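Local coordinates for Lmo0181 protein (Listeria monocytogenes serovar 1/2a, PDB 5F7V), which binds cycloalternan as the substrate-binding lipoprotein of an ABC transport system and probably delivers the sugar for uptake in Listeria monocytogenes, at residues A[15-20]-A[69-74]; A[121-126]-A[300-305]; A[180-185]-A[210-215]; A[187-192]-A[271-276]. All coordinates share one frame; numbering follows the deposited sequence. Where two conformers were deposited one is given.

Overall arrangement
Two clusters of contacts, one in each lobe of a periplasmic-binding-protein-type fold, flank the bound glucan. Interactions 1 and 2, centres about 11 Å apart, share the mixed sheet: strands 13-19 and 71-75 run parallel in the first, and strand 119-135 meets helix 294-306 in the second. They touch where the ring of Tyr17 packs against Phe300. Interactions 3 and 4, centres about 9 Å apart, have their centres about 32 to 36 Å from those of the first pair. Along the chain interaction 1 closes first; interactions 3 and 4 alternate their segments within the span bracketed by interaction 2. Both lobes thus grip the glycan, interaction 1 touching the chain B glucose and interaction 3 the chain C glucose.

Interaction 1: A[15-20]-A[69-74]; sequences ITYYQF and PDAFEL. With GLC (alpha-D-glucopyranose), chain B.
The carboxylate of Glu73 takes over where backbone pairing stops: Glu73 OE1 accepts a hydrogen bond from Phe20 N at 2.8 Å and also sits over the centre of the Phe20 ring, 3.3 Å above its plane. Strands 15-19 and 71-74 are parallel neighbours in the sheet of one lobe of the substrate-binding-protein fold, with bridges at Tyr17 with Ala71 and Tyr18 with Phe72. Ala71 N donates to Thr16 O, Tyr18 N to Ala71 O and Glu73 N to Tyr18 O. Side chains extend the other end. Through its anti lone pair Asp70 OD2 accepts from Thr16 N at 3.0 Å, while Thr16 OG1 accepts from Asp70 N at 2.9 Å; Asp70 OD1 turns to Ser291. Tyr18 CB rests 3.5 Å from Pro69 CG, and the Tyr18 ring goes on to touch Lys58 and Leu59 of helix 52-64. Glu73 CG swings away from its backbone nitrogen (chi1 -154°) and the side chain runs on extended, which carries OE1 alongside Gln19 to Phe20, while OE2 bonds Ser21. The OE1 bond is consistent with a fixed position for Phe20, just past the strand, where Phe20 O accepts from O6 of the chain B glucose at 2.7 Å.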
loop_
_atom_site.group_PDB
_atom_site.type_symbol
_atom_site.label_atom_id
_atom_site.label_comp_id
_atom_site.label_asym_id
_atom_site.label_seq_id
_atom_site.Cartn_x
_atom_site.Cartn_y
_atom_site.Cartn_z
ATOM N N ILE A 15 9.385 1.693 -25.807
ATOM C CA ILE A 15 9.555 0.868 -24.618
ATOM C C ILE A 15 8.195 0.393 -24.127
ATOM O O ILE A 15 7.164 1.029 -24.348
ATOM C CB ILE A 15 10.305 1.591 -23.465
ATOM C CG1 ILE A 15 9.503 2.794 -22.927
ATOM C CG2 ILE A 15 11.722 1.944 -23.903
ATOM C CD1 ILE A 15 10.062 3.403 -21.650
ATOM N N THR A 16 8.193 -0.722 -23.420
ATOM C CA THR A 16 7.023 -1.189 -22.682
ATOM C C THR A 16 7.149 -0.852 -21.206
ATOM O O THR A 16 8.233 -0.983 -20.641
ATOM C CB THR A 16 6.838 -2.699 -22.877
ATOM O OG1 THR A 16 8.059 -3.374 -22.540
ATOM C CG2 THR A 16 6.526 -3.010 -24.336
ATOM N N TYR A 17 6.038 -0.453 -20.608
ATOM C CA TYR A 17 5.917 -0.157 -19.168
ATOM C C TYR A 17 4.737 -0.929 -18.638
ATOM O O TYR A 17 3.643 -0.758 -19.146
ATOM C CB TYR A 17 5.763 1.352 -18.923
ATOM C CG TYR A 17 5.503 1.702 -17.459
ATOM C CD1 TYR A 17 6.330 1.199 -16.456
ATOM C CD2 TYR A 17 4.432 2.517 -17.099
ATOM C CE1 TYR A 17 6.107 1.501 -15.135
ATOM C CE2 TYR A 17 4.225 2.848 -15.777
ATOM C CZ TYR A 17 5.047 2.324 -14.812
ATOM O OH TYR A 17 4.833 2.575 -13.462
ATOM N N TYR A 18 4.993 -1.816 -17.683
ATOM C CA TYR A 18 3.977 -2.681 -17.064
ATOM C C TYR A 18 3.716 -2.093 -15.690
ATOM O O TYR A 18 4.673 -1.759 -14.972
ATOM C CB TYR A 18 4.578 -4.062 -17.005
ATOM C CG TYR A 18 3.777 -5.317 -16.955
ATOM C CD1 TYR A 18 3.393 -6.020 -18.088
ATOM C CD2 TYR A 18 3.487 -5.873 -15.718
ATOM C CE1 TYR A 18 2.696 -7.208 -17.993
ATOM C CE2 TYR A 18 2.784 -7.049 -15.580
ATOM C CZ TYR A 18 2.388 -7.728 -16.721
ATOM O OH TYR A 18 1.697 -8.897 -16.452
ATOM N N GLN A 19 2.454 -1.882 -15.325
ATOM C CA GLN A 19 2.157 -1.246 -14.021
ATOM C C GLN A 19 0.794 -1.645 -13.473
ATOM O O GLN A 19 -0.026 -2.229 -14.182
ATOM C CB GLN A 19 2.292 0.272 -14.158
ATOM C CG GLN A 19 1.172 0.943 -14.955
ATOM C CD GLN A 19 0.019 1.378 -14.066
ATOM O OE1 GLN A 19 0.222 2.068 -13.067
ATOM N NE2 GLN A 19 -1.191 1.007 -14.455
ATOM N N PHE A 20 0.585 -1.308 -12.210
ATOM C CA PHE A 20 -0.650 -1.557 -11.484
ATOM C C PHE A 20 -1.260 -0.365 -10.798
ATOM O O PHE A 20 -2.449 -0.381 -10.579
ATOM C CB PHE A 20 -0.484 -2.658 -10.415
ATOM C CG PHE A 20 0.525 -2.303 -9.363
ATOM C CD1 PHE A 20 0.181 -1.531 -8.250
ATOM C CD2 PHE A 20 1.832 -2.696 -9.513
ATOM C CE1 PHE A 20 1.178 -1.157 -7.351
ATOM C CE2 PHE A 20 2.800 -2.364 -8.606
ATOM C CZ PHE A 20 2.482 -1.578 -7.518
ATOM N N PRO A 69 8.902 -6.762 -19.639
ATOM C CA PRO A 69 8.717 -5.360 -20.000
ATOM C C PRO A 69 10.030 -4.597 -19.815
ATOM O O PRO A 69 10.820 -4.938 -18.958
ATOM C CB PRO A 69 7.675 -4.868 -18.985
ATOM C CG PRO A 69 7.107 -6.081 -18.318
ATOM C CD PRO A 69 8.167 -7.136 -18.419
ATOM N N ASP A 70 10.276 -3.565 -20.611
ATOM C CA ASP A 70 11.491 -2.794 -20.418
ATOM C C ASP A 70 11.523 -2.102 -19.071
ATOM O O ASP A 70 12.576 -2.048 -18.454
ATOM C CB ASP A 70 11.654 -1.754 -21.509
ATOM C CG ASP A 70 11.735 -2.348 -22.883
ATOM O OD1 ASP A 70 12.695 -3.103 -23.148
ATOM O OD2 ASP A 70 10.823 -2.075 -23.677
ATOM N N ALA A 71 10.381 -1.577 -18.649
ATOM C CA ALA A 71 10.262 -0.910 -17.370
ATOM C C ALA A 71 9.039 -1.513 -16.691
ATOM O O ALA A 71 8.052 -1.809 -17.360
ATOM C CB ALA A 71 10.100 0.578 -17.561
ATOM N N PHE A 72 9.066 -1.664 -15.369
ATOM C CA PHE A 72 7.902 -2.185 -14.677
ATOM C C PHE A 72 7.857 -1.712 -13.245
ATOM O O PHE A 72 8.877 -1.482 -12.611
ATOM C CB PHE A 72 7.824 -3.720 -14.765
ATOM C CG PHE A 72 9.069 -4.460 -14.399
ATOM C CD1 PHE A 72 9.328 -4.838 -13.112
ATOM C CD2 PHE A 72 9.999 -4.788 -15.386
ATOM C CE1 PHE A 72 10.476 -5.553 -12.801
ATOM C CE2 PHE A 72 11.148 -5.511 -15.069
ATOM C CZ PHE A 72 11.372 -5.910 -13.763
ATOM N N GLU A 73 6.632 -1.598 -12.772
ATOM C CA GLU A 73 6.346 -1.127 -11.423
ATOM C C GLU A 73 6.557 -2.242 -10.409
ATOM O O GLU A 73 6.227 -3.402 -10.646
ATOM C CB GLU A 73 4.915 -0.633 -11.360
ATOM C CG GLU A 73 4.700 0.391 -10.287
ATOM C CD GLU A 73 3.334 1.002 -10.316
ATOM O OE1 GLU A 73 2.374 0.342 -10.768
ATOM O OE2 GLU A 73 3.191 2.157 -9.845
ATOM N N LEU A 74 7.082 -1.863 -9.252
ATOM C CA LEU A 74 7.233 -2.770 -8.085
ATOM C C LEU A 74 6.825 -1.999 -6.877
ATOM O O LEU A 74 6.956 -0.806 -6.823
ATOM C CB LEU A 74 8.663 -3.251 -7.877
ATOM C CG LEU A 74 9.176 -4.146 -9.000
ATOM C CD1 LEU A 74 10.669 -4.374 -8.808
ATOM C CD2 LEU A 74 8.451 -5.452 -9.113
HETATM C C1 GLC B . -4.882 -1.801 -4.582
HETATM C C2 GLC B . -3.484 -1.703 -4.003
HETATM C C3 GLC B . -2.834 -0.363 -4.305
HETATM C C4 GLC B . -2.850 -0.153 -5.805
HETATM C C5 GLC B . -4.312 -0.172 -6.270
HETATM C C6 GLC B . -4.456 0.105 -7.761
HETATM O O2 GLC B . -3.554 -1.921 -2.595
HETATM O O3 GLC B . -1.454 -0.404 -3.949
HETATM O O4 GLC B . -2.178 1.059 -6.162
HETATM O O5 GLC B . -4.860 -1.454 -5.960
HETATM O O6 GLC B . -3.948 -1.028 -8.464
#

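Interaction 2: A[121-126]-A[300-305]; sequences YGMVES and FASFMS
Ala301 opens the contact from the helix, its CB resting 3.9 Å from Met123 CG, while its carbonyl oxygen shares a water with Met123 O; that water donates to both oxygens and so links two acceptors that could not bond directly. Ser302, one residue on, meets the end of the same methionine: the bends of Met123 at chi2 (-69°) and chi3 bring its CE to 3.9 Å from Ser302 CA. Met304 lies side by side with Glu125, both side chains pointing the same way, and its methyl CE comes 3.6 Å from Glu125 OE2. That oxygen has its salt bridge with Arg314 in helix 308-316, and the methionine also packs on helix 27-39 and Ile285. Ser305 makes the direct polar link. Its hydroxyl, turned opposite the backbone nitrogen (chi1 -178°), donates to Val124 O at 2.7 Å, in the carbonyl plane and on a lone pair. The same OG accepts a hydrogen bond at 2.8 Å from a second water, which accepts one from Val124 N, so one serine engages the Val124 carbonyl directly and its N-H through water. Beyond it, Glu125 and Ser126 both face Asn283 in a classic beta bulge. A helix laid at 44° across a strand of the central sheet in this way is the layered alpha/beta packing of a lobe of the periplasmic binding-protein fold.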
loop_
_atom_site.group_PDB
_atom_site.type_symbol
_atom_site.label_atom_id
_atom_site.label_comp_id
_atom_site.label_asym_id
_atom_site.label_seq_id
_atom_site.Cartn_x
_atom_site.Cartn_y
_atom_site.Cartn_z
ATOM N N TYR A 121 18.219 -0.129 -7.504
ATOM C CA TYR A 121 17.646 -0.995 -8.540
ATOM C C TYR A 121 16.236 -0.574 -8.971
ATOM O O TYR A 121 15.543 -1.276 -9.738
ATOM C CB TYR A 121 17.617 -2.458 -8.108
ATOM C CG TYR A 121 18.919 -3.200 -8.169
ATOM C CD1 TYR A 121 19.373 -3.803 -9.340
ATOM C CD2 TYR A 121 19.678 -3.312 -7.037
ATOM C CE1 TYR A 121 20.557 -4.504 -9.396
ATOM C CE2 TYR A 121 20.874 -4.003 -7.064
ATOM C CZ TYR A 121 21.306 -4.602 -8.236
ATOM O OH TYR A 121 22.482 -5.320 -8.261
ATOM N N GLY A 122 15.790 0.583 -8.499
ATOM C CA GLY A 122 14.498 1.115 -8.950
ATOM C C GLY A 122 14.503 2.597 -8.696
ATOM O O GLY A 122 15.246 3.055 -7.847
ATOM N N MET A 123 13.696 3.327 -9.447
ATOM C CA MET A 123 13.439 4.749 -9.198
ATOM C C MET A 123 12.083 4.903 -8.542
ATOM O O MET A 123 11.071 4.443 -9.032
ATOM C CB MET A 123 13.478 5.508 -10.518
ATOM C CG MET A 123 14.828 5.441 -11.199
ATOM S SD MET A 123 16.154 6.350 -10.354
ATOM C CE MET A 123 15.969 7.986 -11.031
ATOM N N VAL A 124 12.093 5.604 -7.411
ATOM C CA VAL A 124 10.864 5.735 -6.644
ATOM C C VAL A 124 9.862 6.601 -7.370
ATOM O O VAL A 124 10.174 7.695 -7.836
ATOM C CB VAL A 124 11.122 6.267 -5.222
ATOM C CG1 VAL A 124 11.829 7.616 -5.222
ATOM C CG2 VAL A 124 9.811 6.326 -4.469
ATOM N N GLU A 125 8.649 6.097 -7.483
ATOM C CA GLU A 125 7.567 6.719 -8.243
ATOM C C GLU A 125 6.550 7.407 -7.350
ATOM O O GLU A 125 6.038 8.486 -7.685
ATOM C CB GLU A 125 6.886 5.612 -9.071
ATOM C CG GLU A 125 5.689 6.074 -9.831
ATOM C CD GLU A 125 4.741 4.971 -10.202
ATOM O OE1 GLU A 125 5.011 3.787 -9.755
ATOM O OE2 GLU A 125 3.776 5.279 -10.895
ATOM N N SER A 126 6.222 6.799 -6.227
ATOM C CA SER A 126 5.222 7.363 -5.334
ATOM C C SER A 126 5.362 6.740 -3.961
ATOM O O SER A 126 6.007 5.710 -3.778
ATOM C CB SER A 126 3.807 7.148 -5.853
ATOM O OG SER A 126 3.416 5.790 -5.824
ATOM N N PHE A 300 12.403 7.189 -18.709
ATOM C CA PHE A 300 11.013 7.164 -18.289
ATOM C C PHE A 300 10.913 6.961 -16.766
ATOM O O PHE A 300 10.131 7.676 -16.102
ATOM C CB PHE A 300 10.266 6.049 -19.020
ATOM C CG PHE A 300 8.821 5.962 -18.601
ATOM C CD1 PHE A 300 7.958 6.996 -18.922
ATOM C CD2 PHE A 300 8.360 4.919 -17.795
ATOM C CE1 PHE A 300 6.630 6.953 -18.506
ATOM C CE2 PHE A 300 7.049 4.868 -17.410
ATOM C CZ PHE A 300 6.187 5.883 -17.746
ATOM N N ALA A 301 11.671 6.030 -16.180
ATOM C CA ALA A 301 11.671 5.853 -14.737
ATOM C C ALA A 301 12.054 7.106 -13.988
ATOM O O ALA A 301 11.456 7.444 -12.952
ATOM C CB ALA A 301 12.573 4.679 -14.333
ATOM N N SER A 302 13.080 7.793 -14.488
ATOM C CA SER A 302 13.560 9.020 -13.880
ATOM C C SER A 302 12.503 10.117 -13.965
ATOM O O SER A 302 12.272 10.846 -13.000
ATOM C CB SER A 302 14.884 9.441 -14.523
ATOM O OG SER A 302 15.348 10.626 -13.878
ATOM N N PHE A 303 11.869 10.265 -15.124
ATOM C CA PHE A 303 10.759 11.202 -15.303
ATOM C C PHE A 303 9.653 10.952 -14.274
ATOM O O PHE A 303 9.168 11.850 -13.590
ATOM C CB PHE A 303 10.216 11.091 -16.755
ATOM C CG PHE A 303 8.965 11.878 -17.020
ATOM C CD1 PHE A 303 7.716 11.318 -16.781
ATOM C CD2 PHE A 303 9.028 13.171 -17.528
ATOM C CE1 PHE A 303 6.555 12.053 -17.026
ATOM C CE2 PHE A 303 7.851 13.880 -17.778
ATOM C CZ PHE A 303 6.620 13.316 -17.533
ATOM N N MET A 304 9.225 9.716 -14.162
ATOM C CA MET A 304 8.148 9.370 -13.257
ATOM C C MET A 304 8.606 9.657 -11.844
ATOM O O MET A 304 7.781 10.057 -11.031
ATOM C CB MET A 304 7.774 7.902 -13.418
ATOM C CG MET A 304 7.048 7.603 -14.699
ATOM S SD MET A 304 5.410 8.298 -14.832
ATOM C CE MET A 304 4.449 7.083 -13.892
ATOM N N SER A 305 9.884 9.531 -11.516
ATOM C CA SER A 305 10.356 9.716 -10.165
ATOM C C SER A 305 10.391 11.183 -9.751
ATOM O O SER A 305 9.908 11.553 -8.659
ATOM C CB SER A 305 11.756 9.101 -10.033
ATOM O OG SER A 305 12.221 9.218 -8.711
HETATM O O HOH W 1 9.696 6.156 -11.023
HETATM O O HOH W 2 14.263 7.653 -7.723
HETATM O O HOH W 3 7.201 10.851 -7.880
#

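Interaction 3: A[180-185]-A[210-215]; sequences NEFYKV and EALTHL. With GLC (alpha-D-glucopyranose), chain C.
One end of the glycan pocket is lined by helix 179-187, which also packs against helix 206-220, Phe182 on Leu212 and Val185 on Leu215. The axes of segments 180-185 and 210-215 approach to 9.9 Å at an angle of 122°. Phe182 CG is anti to the backbone N (chi1 -168°), which carries the ring out to the second helix; there CE1 reaches Leu212 CB at 3.6 Å, and Leu212 N lies at the ring edge, in its plane. Leu212 crosses the phenylalanine at about a right angle, and Leu386 of helix 382-397 touches both side chains. Val185 spreads over several partners: its CG1 meets Leu215 CD1 tip to tip at 4.0 Å, approaches Ala211 CB, and lies near the plane of the His214 ring, at its CD2 edge. His214 ND1 is hydrogen-bonded to Glu157, and the ring stacks on Trp153. No hydrogen bond crosses between the segments; they meet mainly through carbon contacts. Toward the sugar, Asn180 ND2 donates to O5 of the chain C glucose at 3.0 Å, and the glucose O6 donates to Glu181 OE1 at 2.6 Å. Glu181 OE2 holds Lys184 NZ in a salt bridge at 2.8 Å, the ammonium sitting above the carboxylate plane; this probably steadies the carboxylate. Lys184 NZ also pairs with Glu270. Helix 179-187 thus packs into its lobe while Asn180 and Glu181 line the glycan pocket of a solute-binding-protein fold.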
loop_
_atom_site.group_PDB
_atom_site.type_symbol
_atom_site.label_atom_id
_atom_site.label_comp_id
_atom_site.label_asym_id
_atom_site.label_seq_id
_atom_site.Cartn_x
_atom_site.Cartn_y
_atom_site.Cartn_z
ATOM N N ASN A 180 -0.380 -8.140 5.306
ATOM C CA ASN A 180 0.043 -6.744 5.103
ATOM C C ASN A 180 -0.546 -5.837 6.151
ATOM O O ASN A 180 0.145 -4.951 6.665
ATOM C CB ASN A 180 -0.347 -6.232 3.719
ATOM C CG ASN A 180 0.837 -5.853 2.872
ATOM O OD1 ASN A 180 1.880 -6.529 2.881
ATOM N ND2 ASN A 180 0.689 -4.761 2.135
ATOM N N GLU A 181 -1.796 -6.087 6.534
ATOM C CA GLU A 181 -2.387 -5.248 7.581
ATOM C C GLU A 181 -1.785 -5.592 8.939
ATOM O O GLU A 181 -1.610 -4.749 9.816
ATOM C CB GLU A 181 -3.895 -5.436 7.602
ATOM C CG GLU A 181 -4.618 -4.348 8.387
ATOM C CD GLU A 181 -4.680 -3.006 7.678
ATOM O OE1 GLU A 181 -4.288 -2.868 6.474
ATOM O OE2 GLU A 181 -5.179 -2.059 8.343
ATOM N N PHE A 182 -1.504 -6.881 9.113
ATOM C CA PHE A 182 -1.128 -7.367 10.450
ATOM C C PHE A 182 0.229 -6.919 10.901
ATOM O O PHE A 182 0.393 -6.747 12.100
ATOM C CB PHE A 182 -1.189 -8.880 10.460
ATOM C CG PHE A 182 -1.095 -9.436 11.854
ATOM C CD1 PHE A 182 -2.080 -9.125 12.787
ATOM C CD2 PHE A 182 -0.043 -10.221 12.258
ATOM C CE1 PHE A 182 -2.032 -9.591 14.080
ATOM C CE2 PHE A 182 0.017 -10.691 13.555
ATOM C CZ PHE A 182 -0.970 -10.357 14.459
ATOM N N TYR A 183 1.199 -6.708 10.015
ATOM C CA TYR A 183 2.484 -6.269 10.594
ATOM C C TYR A 183 2.295 -4.901 11.247
ATOM O O TYR A 183 2.964 -4.570 12.218
ATOM C CB TYR A 183 3.662 -6.301 9.625
ATOM C CG TYR A 183 3.669 -5.347 8.453
ATOM C CD1 TYR A 183 4.110 -4.052 8.588
ATOM C CD2 TYR A 183 3.255 -5.737 7.190
ATOM C CE1 TYR A 183 4.182 -3.188 7.512
ATOM C CE2 TYR A 183 3.316 -4.900 6.103
ATOM C CZ TYR A 183 3.761 -3.624 6.287
ATOM O OH TYR A 183 3.849 -2.795 5.198
ATOM N N LYS A 184 1.402 -4.077 10.699
ATOM C CA LYS A 184 1.038 -2.799 11.333
ATOM C C LYS A 184 0.237 -2.976 12.615
ATOM O O LYS A 184 0.554 -2.372 13.627
ATOM C CB LYS A 184 0.277 -1.975 10.322
ATOM C CG LYS A 184 -0.285 -0.691 10.886
ATOM C CD LYS A 184 -1.214 0.052 9.947
ATOM C CE LYS A 184 -2.491 -0.715 9.605
ATOM N NZ LYS A 184 -3.248 -0.011 8.537
ATOM N N VAL A 185 -0.835 -3.753 12.563
ATOM C CA VAL A 185 -1.700 -3.921 13.740
ATOM C C VAL A 185 -0.951 -4.608 14.881
ATOM O O VAL A 185 -1.117 -4.239 16.045
ATOM C CB VAL A 185 -3.023 -4.637 13.352
ATOM C CG1 VAL A 185 -3.884 -4.822 14.572
ATOM C CG2 VAL A 185 -3.763 -3.767 12.343
ATOM N N GLU A 210 -3.349 -11.115 20.755
ATOM C CA GLU A 210 -4.343 -10.103 21.138
ATOM C C GLU A 210 -4.672 -9.182 19.980
ATOM O O GLU A 210 -5.824 -8.814 19.743
ATOM C CB GLU A 210 -3.787 -9.326 22.327
ATOM C CG GLU A 210 -4.818 -8.380 22.941
ATOM C CD GLU A 210 -4.356 -7.642 24.177
ATOM O OE1 GLU A 210 -3.131 -7.484 24.377
ATOM O OE2 GLU A 210 -5.262 -7.298 24.990
ATOM N N ALA A 211 -3.659 -8.774 19.216
ATOM C CA ALA A 211 -3.854 -7.878 18.068
ATOM C C ALA A 211 -4.722 -8.510 16.998
ATOM O O ALA A 211 -5.621 -7.879 16.438
ATOM C CB ALA A 211 -2.528 -7.422 17.474
ATOM N N LEU A 212 -4.424 -9.771 16.681
ATOM C CA LEU A 212 -5.252 -10.471 15.693
ATOM C C LEU A 212 -6.660 -10.683 16.173
ATOM O O LEU A 212 -7.587 -10.502 15.374
ATOM C CB LEU A 212 -4.615 -11.796 15.317
ATOM C CG LEU A 212 -5.365 -12.639 14.245
ATOM C CD1 LEU A 212 -5.467 -11.914 12.940
ATOM C CD2 LEU A 212 -4.621 -13.938 14.031
ATOM N N THR A 213 -6.800 -11.032 17.442
ATOM C CA THR A 213 -8.120 -11.196 18.029
ATOM C C THR A 213 -8.914 -9.903 17.990
ATOM O O THR A 213 -10.150 -9.932 17.735
ATOM C CB THR A 213 -8.005 -11.761 19.451
ATOM O OG1 THR A 213 -7.267 -12.986 19.386
ATOM C CG2 THR A 213 -9.391 -11.998 20.094
ATOM N N HIS A 214 -8.266 -8.763 18.170
ATOM C CA HIS A 214 -8.924 -7.475 18.044
ATOM C C HIS A 214 -9.557 -7.353 16.652
ATOM O O HIS A 214 -10.697 -6.897 16.529
ATOM C CB HIS A 214 -7.900 -6.387 18.388
ATOM C CG HIS A 214 -8.068 -5.112 17.628
ATOM N ND1 HIS A 214 -9.041 -4.143 17.855
ATOM C CD2 HIS A 214 -7.275 -4.641 16.640
ATOM C CE1 HIS A 214 -8.841 -3.159 17.002
ATOM N NE2 HIS A 214 -7.786 -3.434 16.275
ATOM N N LEU A 215 -8.827 -7.721 15.600
ATOM C CA LEU A 215 -9.371 -7.697 14.226
ATOM C C LEU A 215 -10.454 -8.755 14.005
ATOM O O LEU A 215 -11.537 -8.456 13.486
ATOM C CB LEU A 215 -8.287 -7.887 13.176
ATOM C CG LEU A 215 -7.199 -6.800 13.184
ATOM C CD1 LEU A 215 -6.114 -7.203 12.206
ATOM C CD2 LEU A 215 -7.752 -5.422 12.888
HETATM C C1 GLC C . -2.307 -3.882 0.293
HETATM C C2 GLC C . -3.772 -4.102 -0.057
HETATM C C3 GLC C . -4.578 -2.881 0.387
HETATM C C4 GLC C . -4.362 -2.647 1.870
HETATM C C5 GLC C . -2.869 -2.626 2.234
HETATM C C6 GLC C . -2.592 -2.653 3.739
HETATM O O2 GLC C . -3.934 -4.347 -1.465
HETATM O O3 GLC C . -5.954 -3.182 0.111
HETATM O O4 GLC C . -4.903 -1.375 2.261
HETATM O O5 GLC C . -2.142 -3.733 1.700
HETATM O O6 GLC C . -3.168 -3.835 4.287
#

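Interaction 4: A[187-192]-A[271-276]; sequences AQNGGS and AGNTQK
Gln188 lies along Gly272 just where helix 179-187 ends in a Schellman motif, with Gly190 at positive phi as its C-prime residue, and the loop 271-276 packs against that helix end. Gln188 CB meets Gly272 CA at 3.8 Å and Gln275 O nearby; CG stays over the same glycine, and CD passes Ala271 O at 3.5 Å. With the chain extended beyond CG (chi2 168°), OE1 and NE2 stay beside Ala271 O, an acceptor like OE1 and not bonded to it; OE1 accepts from Trp153 NE1 and NE2 donates to Ala277 O. The backbone oxygen of Gln188 is the main acceptor of the contact: Asn273 N at 3.0 Å and Gln275 N at 3.3 Å reach it from opposite faces of its plane, and Thr274 N adds a weak bond. Asn189 and Asn273 run side by side with their planes 32° apart, and Asn273 ND2 donates to Asn189 OD1 at 2.9 Å from above that carbonyl's plane; Asn189 ND2 turns instead to Glu210 and the backbone of Glu207. Elsewhere, Ala187 O already accepts from Gly190 N within the turn, and Gln275 NE2 joins it as a second donor at 2.9 Å.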
loop_
_atom_site.group_PDB
_atom_site.type_symbol
_atom_site.label_atom_id
_atom_site.label_comp_id
_atom_site.label_asym_id
_atom_site.label_seq_id
_atom_site.Cartn_x
_atom_site.Cartn_y
_atom_site.Cartn_z
ATOM N N ALA A 187 2.237 -4.188 15.399
ATOM C CA ALA A 187 3.062 -3.105 15.952
ATOM C C ALA A 187 2.282 -2.151 16.814
ATOM O O ALA A 187 2.836 -1.580 17.754
ATOM C CB ALA A 187 3.732 -2.361 14.805
ATOM N N GLN A 188 0.991 -1.982 16.557
ATOM C CA GLN A 188 0.151 -1.188 17.455
ATOM C C GLN A 188 -0.028 -1.760 18.862
ATOM O O GLN A 188 -0.520 -1.078 19.754
ATOM C CB GLN A 188 -1.232 -1.011 16.807
ATOM C CG GLN A 188 -1.238 -0.132 15.555
ATOM C CD GLN A 188 -2.522 -0.205 14.771
ATOM O OE1 GLN A 188 -3.485 -0.888 15.125
ATOM N NE2 GLN A 188 -2.495 0.492 13.651
ATOM N N ASN A 189 0.372 -3.010 19.049
ATOM C CA ASN A 189 0.378 -3.702 20.326
ATOM C C ASN A 189 1.785 -4.121 20.746
ATOM O O ASN A 189 1.941 -4.939 21.635
ATOM C CB ASN A 189 -0.559 -4.912 20.285
ATOM C CG ASN A 189 -1.298 -5.141 21.579
ATOM O OD1 ASN A 189 -1.615 -4.201 22.294
ATOM N ND2 ASN A 189 -1.608 -6.382 21.890
ATOM N N GLY A 190 2.807 -3.520 20.146
ATOM C CA GLY A 190 4.200 -3.761 20.544
ATOM C C GLY A 190 4.787 -5.027 19.983
ATOM O O GLY A 190 5.902 -5.397 20.379
ATOM N N GLY A 191 4.106 -5.620 19.021
ATOM C CA GLY A 191 4.538 -6.876 18.378
ATOM C C GLY A 191 5.277 -6.660 17.077
ATOM O O GLY A 191 5.402 -5.561 16.580
ATOM N N SER A 192 5.734 -7.755 16.493
ATOM C CA SER A 192 6.400 -7.683 15.209
ATOM C C SER A 192 6.338 -9.037 14.555
ATOM O O SER A 192 5.943 -10.031 15.171
ATOM C CB SER A 192 7.854 -7.251 15.392
ATOM O OG SER A 192 8.513 -8.187 16.196
ATOM N N ALA A 271 -6.024 4.481 14.866
ATOM C CA ALA A 271 -5.808 4.204 16.295
ATOM C C ALA A 271 -4.869 3.029 16.537
ATOM O O ALA A 271 -4.928 2.037 15.835
ATOM C CB ALA A 271 -7.150 3.931 16.952
ATOM N N GLY A 272 -4.031 3.112 17.555
ATOM C CA GLY A 272 -3.237 1.985 18.030
ATOM C C GLY A 272 -3.705 1.533 19.384
ATOM O O GLY A 272 -4.780 1.876 19.844
ATOM N N ASN A 273 -2.854 0.757 20.023
ATOM C CA ASN A 273 -3.141 0.241 21.364
ATOM C C ASN A 273 -2.034 0.626 22.303
ATOM O O ASN A 273 -2.159 1.682 22.945
ATOM C CB ASN A 273 -3.475 -1.245 21.373
ATOM C CG ASN A 273 -4.247 -1.628 22.625
ATOM O OD1 ASN A 273 -5.093 -0.862 23.104
ATOM N ND2 ASN A 273 -3.978 -2.777 23.172
ATOM N N THR A 274 -0.970 -0.148 22.395
ATOM C CA THR A 274 0.163 0.320 23.199
ATOM C C THR A 274 0.930 1.444 22.518
ATOM O O THR A 274 1.665 2.198 23.187
ATOM C CB THR A 274 1.123 -0.832 23.479
ATOM O OG1 THR A 274 1.674 -1.317 22.250
ATOM C CG2 THR A 274 0.443 -1.947 24.289
ATOM N N GLN A 275 0.809 1.536 21.197
ATOM C CA GLN A 275 1.462 2.631 20.467
ATOM C C GLN A 275 0.805 2.781 19.135
ATOM O O GLN A 275 0.090 1.901 18.671
ATOM C CB GLN A 275 2.955 2.378 20.286
ATOM C CG GLN A 275 3.285 1.043 19.615
ATOM C CD GLN A 275 4.748 0.621 19.741
ATOM O OE1 GLN A 275 5.486 1.086 20.636
ATOM N NE2 GLN A 275 5.167 -0.254 18.881
ATOM N N LYS A 276 1.022 3.944 18.543
ATOM C CA LYS A 276 0.603 4.181 17.183
ATOM C C LYS A 276 1.530 3.462 16.224
ATOM O O LYS A 276 2.740 3.347 16.482
ATOM C CB LYS A 276 0.615 5.684 16.903
ATOM C CG LYS A 276 -0.269 6.441 17.888
ATOM C CD LYS A 276 -0.275 7.942 17.700
ATOM C CE LYS A 276 -1.132 8.660 18.717
ATOM N NZ LYS A 276 -0.981 10.132 18.669
#